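Local coordinates for protein disulfide oxidoreductase (PDB 2REM) that probably catalyses thiol-disulfide exchange in the bacterial periplasm, as a thioredoxin-fold oxidoreductase of the DsbA type, at residues T156-T168 against F172-E186. Sequence-based numbering, arbitrary orientation.
Sequences TPTIVVNGRYMVT and FEDTLRITDYLVSRE
P157, joined to T156 by a cis peptide bond, sets CG obliquely against the F172 ring, 4.2 Å from CE2; F172 in turn stacks on F43 of helix 38-52. Two residues on, I159 straddles a helical turn: CG1 rests on CG2 of T175, while CG2 lies 3.4 Å from OG1 of T179. That hydroxyl is not wasted among the methyls, because OG1 donates to the T175 O at 2.7 Å, tilted from the carbonyl plane and on the face away from T179 N. V161 splits its two methyls, with CG1 anti to the backbone N (chi1 -176°) along E186 CG and CG2 on L182 CB.

At the turn, N162 ND2 donates to E186 OE2 at 2.9 Å (N-H...O 150°), nearly in its own amide plane and onto the anti lone pair; N162 OD1 accepts from E28 N. A water joins E186 OE1 to Y165 OH, so both carboxylate oxygens are held. The Y165 ring is sandwiched between R164 CG and R185, whose NH2 sits 3.3 Å above the opposite face in a cation-pi contact; R185 NH1 is hydrogen-bonded to Y11 OH. Lastly, V167 divides its branches between helical turns, CG1 against I178 CG2 and beside T175, CG2 3.7 Å from L182 CD1.

The hairpin, in which V161 O accepts from both R164 N and Y165 N to give a classic beta bulge opposite V161, thus packs against a helix running almost parallel to 158-161 (9°): the C-terminal beta-beta-alpha unit of the thioredoxin fold, opened by its cis-proline loop, where T156 touches C37 and C40 of the CxxC motif.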
loop_
_atom_site.group_PDB
_atom_site.type_symbol
_atom_site.label_atom_id
_atom_site.label_comp_id
_atom_site.label_asym_id
_atom_site.label_seq_id
_atom_site.Cartn_x
_atom_site.Cartn_y
_atom_site.Cartn_z
ATOM N N THR A 156 -2.469 5.744 -7.948
ATOM C CA THR A 156 -2.732 5.225 -6.632
ATOM C C THR A 156 -3.893 6.047 -6.065
ATOM O O THR A 156 -4.133 7.159 -6.517
ATOM C CB THR A 156 -1.483 5.423 -5.723
ATOM O OG1 THR A 156 -1.094 6.805 -5.763
ATOM C CG2 THR A 156 -0.321 4.548 -6.183
ATOM N N PRO A 157 -4.635 5.495 -5.091
ATOM C CA PRO A 157 -4.475 4.129 -4.604
ATOM C C PRO A 157 -4.941 3.098 -5.623
ATOM O O PRO A 157 -5.862 3.352 -6.400
ATOM C CB PRO A 157 -5.419 4.082 -3.399
ATOM C CG PRO A 157 -6.474 5.097 -3.713
ATOM C CD PRO A 157 -5.686 6.215 -4.346
ATOM N N THR A 158 -4.324 1.938 -5.590
ATOM C CA THR A 158 -4.762 0.835 -6.431
ATOM C C THR A 158 -4.924 -0.391 -5.559
ATOM O O THR A 158 -3.998 -0.795 -4.846
ATOM C CB THR A 158 -3.757 0.562 -7.555
ATOM O OG1 THR A 158 -3.799 1.652 -8.475
ATOM C CG2 THR A 158 -4.104 -0.717 -8.312
ATOM N N ILE A 159 -6.111 -0.965 -5.622
ATOM C CA ILE A 159 -6.417 -2.190 -4.908
ATOM C C ILE A 159 -6.227 -3.390 -5.843
ATOM O O ILE A 159 -6.690 -3.369 -7.004
ATOM C CB ILE A 159 -7.855 -2.183 -4.356
ATOM C CG1 ILE A 159 -8.062 -0.994 -3.395
ATOM C CG2 ILE A 159 -8.165 -3.557 -3.708
ATOM C CD1 ILE A 159 -7.151 -1.024 -2.154
ATOM N N VAL A 160 -5.518 -4.407 -5.336
ATOM C CA VAL A 160 -5.256 -5.630 -6.069
ATOM C C VAL A 160 -5.681 -6.820 -5.214
ATOM O O VAL A 160 -5.218 -6.978 -4.070
ATOM C CB VAL A 160 -3.769 -5.790 -6.445
ATOM C CG1 VAL A 160 -3.561 -7.014 -7.380
ATOM C CG2 VAL A 160 -3.188 -4.516 -7.071
ATOM N N VAL A 161 -6.550 -7.657 -5.771
ATOM C CA VAL A 161 -7.018 -8.856 -5.073
ATOM C C VAL A 161 -6.285 -10.075 -5.589
ATOM O O VAL A 161 -6.311 -10.367 -6.793
ATOM C CB VAL A 161 -8.546 -9.053 -5.200
ATOM C CG1 VAL A 161 -9.006 -10.261 -4.384
ATOM C CG2 VAL A 161 -9.289 -7.782 -4.705
ATOM N N ASN A 162 -5.622 -10.766 -4.667
ATOM C CA ASN A 162 -4.904 -12.016 -4.963
ATOM C C ASN A 162 -3.880 -11.895 -6.082
ATOM O O ASN A 162 -3.540 -12.890 -6.734
ATOM C CB ASN A 162 -5.905 -13.153 -5.246
ATOM C CG ASN A 162 -6.463 -13.756 -3.978
ATOM O OD1 ASN A 162 -6.012 -13.429 -2.875
ATOM N ND2 ASN A 162 -7.456 -14.625 -4.117
ATOM N N GLY A 163 -3.396 -10.672 -6.293
ATOM C CA GLY A 163 -2.412 -10.398 -7.350
ATOM C C GLY A 163 -2.997 -10.570 -8.745
ATOM O O GLY A 163 -2.277 -10.549 -9.738
ATOM N N ARG A 164 -4.303 -10.756 -8.806
ATOM C CA ARG A 164 -4.943 -11.164 -10.043
ATOM C C ARG A 164 -5.929 -10.124 -10.549
ATOM O O ARG A 164 -6.106 -9.983 -11.745
ATOM C CB ARG A 164 -5.659 -12.493 -9.828
ATOM C CG ARG A 164 -6.231 -13.099 -11.049
ATOM C CD ARG A 164 -6.573 -14.542 -10.753
ATOM N NE ARG A 164 -7.200 -15.179 -11.897
ATOM C CZ ARG A 164 -7.893 -16.302 -11.817
ATOM N NH1 ARG A 164 -8.042 -16.900 -10.641
ATOM N NH2 ARG A 164 -8.430 -16.822 -12.907
ATOM N N TYR A 165 -6.599 -9.426 -9.642
ATOM C CA TYR A 165 -7.620 -8.478 -10.061
ATOM C C TYR A 165 -7.293 -7.117 -9.537
ATOM O O TYR A 165 -7.184 -6.924 -8.330
ATOM C CB TYR A 165 -9.003 -8.912 -9.602
ATOM C CG TYR A 165 -9.330 -10.293 -10.071
ATOM C CD1 TYR A 165 -9.326 -11.365 -9.184
ATOM C CD2 TYR A 165 -9.602 -10.533 -11.407
ATOM C CE1 TYR A 165 -9.605 -12.646 -9.624
ATOM C CE2 TYR A 165 -9.880 -11.808 -11.860
ATOM C CZ TYR A 165 -9.885 -12.850 -10.952
ATOM O OH TYR A 165 -10.160 -14.106 -11.384
ATOM N N MET A 166 -7.151 -6.174 -10.452
ATOM C CA MET A 166 -6.807 -4.828 -10.080
ATOM C C MET A 166 -8.047 -3.980 -10.261
ATOM O O MET A 166 -8.591 -3.863 -11.372
ATOM C CB MET A 166 -5.639 -4.324 -10.930
ATOM C CG MET A 166 -5.288 -2.868 -10.675
ATOM S SD MET A 166 -3.788 -2.382 -11.577
ATOM C CE MET A 166 -4.147 -2.727 -13.296
ATOM N N VAL A 167 -8.484 -3.399 -9.155
ATOM C CA VAL A 167 -9.701 -2.589 -9.145
ATOM C C VAL A 167 -9.449 -1.311 -9.940
ATOM O O VAL A 167 -8.373 -0.711 -9.853
ATOM C CB VAL A 167 -10.136 -2.266 -7.703
ATOM C CG1 VAL A 167 -11.383 -1.391 -7.684
ATOM C CG2 VAL A 167 -10.418 -3.572 -6.934
ATOM N N THR A 168 -10.450 -0.900 -10.715
ATOM C CA THR A 168 -10.389 0.353 -11.443
ATOM C C THR A 168 -11.691 1.073 -11.122
ATOM O O THR A 168 -12.609 1.161 -11.949
ATOM C CB THR A 168 -10.218 0.102 -12.946
ATOM O OG1 THR A 168 -11.340 -0.641 -13.423
ATOM C CG2 THR A 168 -8.941 -0.703 -13.221
ATOM N N PHE A 172 -13.686 6.257 -4.049
ATOM C CA PHE A 172 -13.259 5.385 -2.939
ATOM C C PHE A 172 -14.293 4.324 -2.598
ATOM O O PHE A 172 -13.938 3.158 -2.439
ATOM C CB PHE A 172 -12.943 6.202 -1.705
ATOM C CG PHE A 172 -11.769 7.125 -1.879
ATOM C CD1 PHE A 172 -11.673 8.289 -1.119
ATOM C CD2 PHE A 172 -10.798 6.851 -2.834
ATOM C CE1 PHE A 172 -10.601 9.148 -1.280
ATOM C CE2 PHE A 172 -9.708 7.712 -3.011
ATOM C CZ PHE A 172 -9.623 8.867 -2.239
ATOM N N GLU A 173 -15.561 4.734 -2.491
ATOM C CA GLU A 173 -16.648 3.794 -2.189
ATOM C C GLU A 173 -16.819 2.716 -3.249
ATOM O O GLU A 173 -16.995 1.547 -2.924
ATOM C CB GLU A 173 -17.976 4.508 -1.966
ATOM C CG GLU A 173 -18.439 4.427 -0.532
ATOM C CD GLU A 173 -17.546 5.209 0.401
ATOM O OE1 GLU A 173 -17.250 6.390 0.081
ATOM O OE2 GLU A 173 -17.145 4.653 1.454
ATOM N N ASP A 174 -16.789 3.129 -4.510
ATOM C CA ASP A 174 -16.874 2.199 -5.635
ATOM C C ASP A 174 -15.693 1.237 -5.578
ATOM O O ASP A 174 -15.816 0.031 -5.792
ATOM C CB ASP A 174 -16.886 2.998 -6.939
ATOM C CG ASP A 174 -17.091 2.137 -8.165
ATOM O OD1 ASP A 174 -16.376 2.387 -9.177
ATOM O OD2 ASP A 174 -17.969 1.223 -8.144
ATOM N N THR A 175 -14.522 1.788 -5.312
ATOM C CA THR A 175 -13.327 0.969 -5.216
ATOM C C THR A 175 -13.499 -0.143 -4.183
ATOM O O THR A 175 -13.151 -1.304 -4.455
ATOM C CB THR A 175 -12.103 1.834 -4.905
ATOM O OG1 THR A 175 -11.823 2.593 -6.069
ATOM C CG2 THR A 175 -10.885 0.973 -4.615
ATOM N N LEU A 176 -14.059 0.209 -3.027
ATOM C CA LEU A 176 -14.257 -0.747 -1.935
ATOM C C LEU A 176 -15.376 -1.740 -2.245
ATOM O O LEU A 176 -15.262 -2.919 -1.902
ATOM C CB LEU A 176 -14.487 -0.023 -0.610
ATOM C CG LEU A 176 -13.208 0.651 -0.051
ATOM C CD1 LEU A 176 -13.452 1.240 1.340
ATOM C CD2 LEU A 176 -11.997 -0.288 -0.031
ATOM N N ARG A 177 -16.418 -1.270 -2.927
ATOM C CA ARG A 177 -17.523 -2.125 -3.350
ATOM C C ARG A 177 -17.025 -3.156 -4.356
ATOM O O ARG A 177 -17.405 -4.315 -4.302
ATOM C CB ARG A 177 -18.647 -1.315 -3.981
ATOM C CG ARG A 177 -19.497 -0.512 -2.985
ATOM C CD ARG A 177 -20.664 0.155 -3.723
ATOM N NE ARG A 177 -20.721 1.593 -3.453
ATOM C CZ ARG A 177 -20.466 2.541 -4.357
ATOM N NH1 ARG A 177 -20.163 2.211 -5.609
ATOM N NH2 ARG A 177 -20.541 3.825 -4.024
ATOM N N ILE A 178 -16.162 -2.733 -5.273
ATOM C CA ILE A 178 -15.652 -3.652 -6.296
ATOM C C ILE A 178 -14.729 -4.651 -5.605
ATOM O O ILE A 178 -14.719 -5.842 -5.939
ATOM C CB ILE A 178 -14.889 -2.894 -7.419
ATOM C CG1 ILE A 178 -15.826 -1.973 -8.208
ATOM C CG2 ILE A 178 -14.103 -3.862 -8.351
ATOM C CD1 ILE A 178 -15.045 -0.846 -8.900
ATOM N N THR A 179 -13.952 -4.157 -4.648
ATOM C CA THR A 179 -13.057 -5.011 -3.879
ATOM C C THR A 179 -13.877 -6.073 -3.143
ATOM O O THR A 179 -13.527 -7.256 -3.174
ATOM C CB THR A 179 -12.229 -4.204 -2.872
ATOM O OG1 THR A 179 -11.495 -3.209 -3.573
ATOM C CG2 THR A 179 -11.258 -5.105 -2.116
ATOM N N ASP A 180 -14.961 -5.648 -2.496
ATOM C CA ASP A 180 -15.879 -6.569 -1.804
ATOM C C ASP A 180 -16.363 -7.661 -2.738
ATOM O O ASP A 180 -16.336 -8.843 -2.394
ATOM C CB ASP A 180 -17.093 -5.830 -1.243
ATOM C CG ASP A 180 -16.765 -5.016 -0.031
ATOM O OD1 ASP A 180 -15.708 -5.248 0.581
ATOM O OD2 ASP A 180 -17.579 -4.145 0.307
ATOM N N TYR A 181 -16.828 -7.255 -3.917
ATOM C CA TYR A 181 -17.283 -8.218 -4.925
ATOM C C TYR A 181 -16.184 -9.238 -5.267
ATOM O O TYR A 181 -16.451 -10.446 -5.314
ATOM C CB TYR A 181 -17.773 -7.496 -6.205
ATOM C CG TYR A 181 -17.828 -8.405 -7.411
ATOM C CD1 TYR A 181 -16.753 -8.495 -8.284
ATOM C CD2 TYR A 181 -18.944 -9.215 -7.643
ATOM C CE1 TYR A 181 -16.792 -9.344 -9.387
ATOM C CE2 TYR A 181 -18.991 -10.071 -8.724
ATOM C CZ TYR A 181 -17.901 -10.127 -9.594
ATOM O OH TYR A 181 -17.930 -10.966 -10.680
ATOM N N LEU A 182 -14.974 -8.741 -5.526
ATOM C CA LEU A 182 -13.843 -9.601 -5.916
ATOM C C LEU A 182 -13.414 -10.496 -4.768
ATOM O O LEU A 182 -13.076 -11.662 -4.991
ATOM C CB LEU A 182 -12.630 -8.778 -6.368
ATOM C CG LEU A 182 -12.780 -7.939 -7.641
ATOM C CD1 LEU A 182 -11.570 -7.013 -7.747
ATOM C CD2 LEU A 182 -12.898 -8.867 -8.857
ATOM N N VAL A 183 -13.400 -9.943 -3.554
ATOM C CA VAL A 183 -13.070 -10.747 -2.368
ATOM C C VAL A 183 -14.115 -11.847 -2.158
ATOM O O VAL A 183 -13.774 -13.002 -1.935
ATOM C CB VAL A 183 -12.934 -9.898 -1.095
ATOM C CG1 VAL A 183 -12.984 -10.811 0.144
ATOM C CG2 VAL A 183 -11.629 -9.057 -1.120
ATOM N N SER A 184 -15.394 -11.503 -2.257
ATOM C CA SER A 184 -16.441 -12.517 -2.120
ATOM C C SER A 184 -16.364 -13.578 -3.200
ATOM O O SER A 184 -16.644 -14.769 -2.952
ATOM C CB SER A 184 -17.807 -11.861 -2.142
ATOM O OG SER A 184 -17.947 -11.096 -0.966
ATOM N N ARG A 185 -16.013 -13.140 -4.400
ATOM C CA ARG A 185 -15.921 -14.051 -5.528
ATOM C C ARG A 185 -14.752 -15.033 -5.343
ATOM O O ARG A 185 -14.899 -16.206 -5.622
ATOM C CB ARG A 185 -15.801 -13.289 -6.841
ATOM C CG ARG A 185 -15.992 -14.187 -8.050
ATOM C CD ARG A 185 -15.884 -13.444 -9.331
ATOM N NE ARG A 185 -14.586 -12.804 -9.502
ATOM C CZ ARG A 185 -14.206 -12.250 -10.647
ATOM N NH1 ARG A 185 -15.026 -12.301 -11.698
ATOM N NH2 ARG A 185 -13.020 -11.667 -10.756
ATOM N N GLU A 186 -13.615 -14.542 -4.858
ATOM C CA GLU A 186 -12.490 -15.403 -4.475
ATOM C C GLU A 186 -12.886 -16.377 -3.382
ATOM O O GLU A 186 -12.541 -17.571 -3.437
ATOM C CB GLU A 186 -11.300 -14.576 -3.994
ATOM C CG GLU A 186 -10.676 -13.739 -5.101
ATOM C CD GLU A 186 -10.323 -14.596 -6.321
ATOM O OE1 GLU A 186 -11.061 -14.558 -7.330
ATOM O OE2 GLU A 186 -9.309 -15.314 -6.262
HETATM O O HOH W 1 -8.042 -16.272 -8.250
HETATM O O HOH W 2 -11.060 -15.960 -9.553
#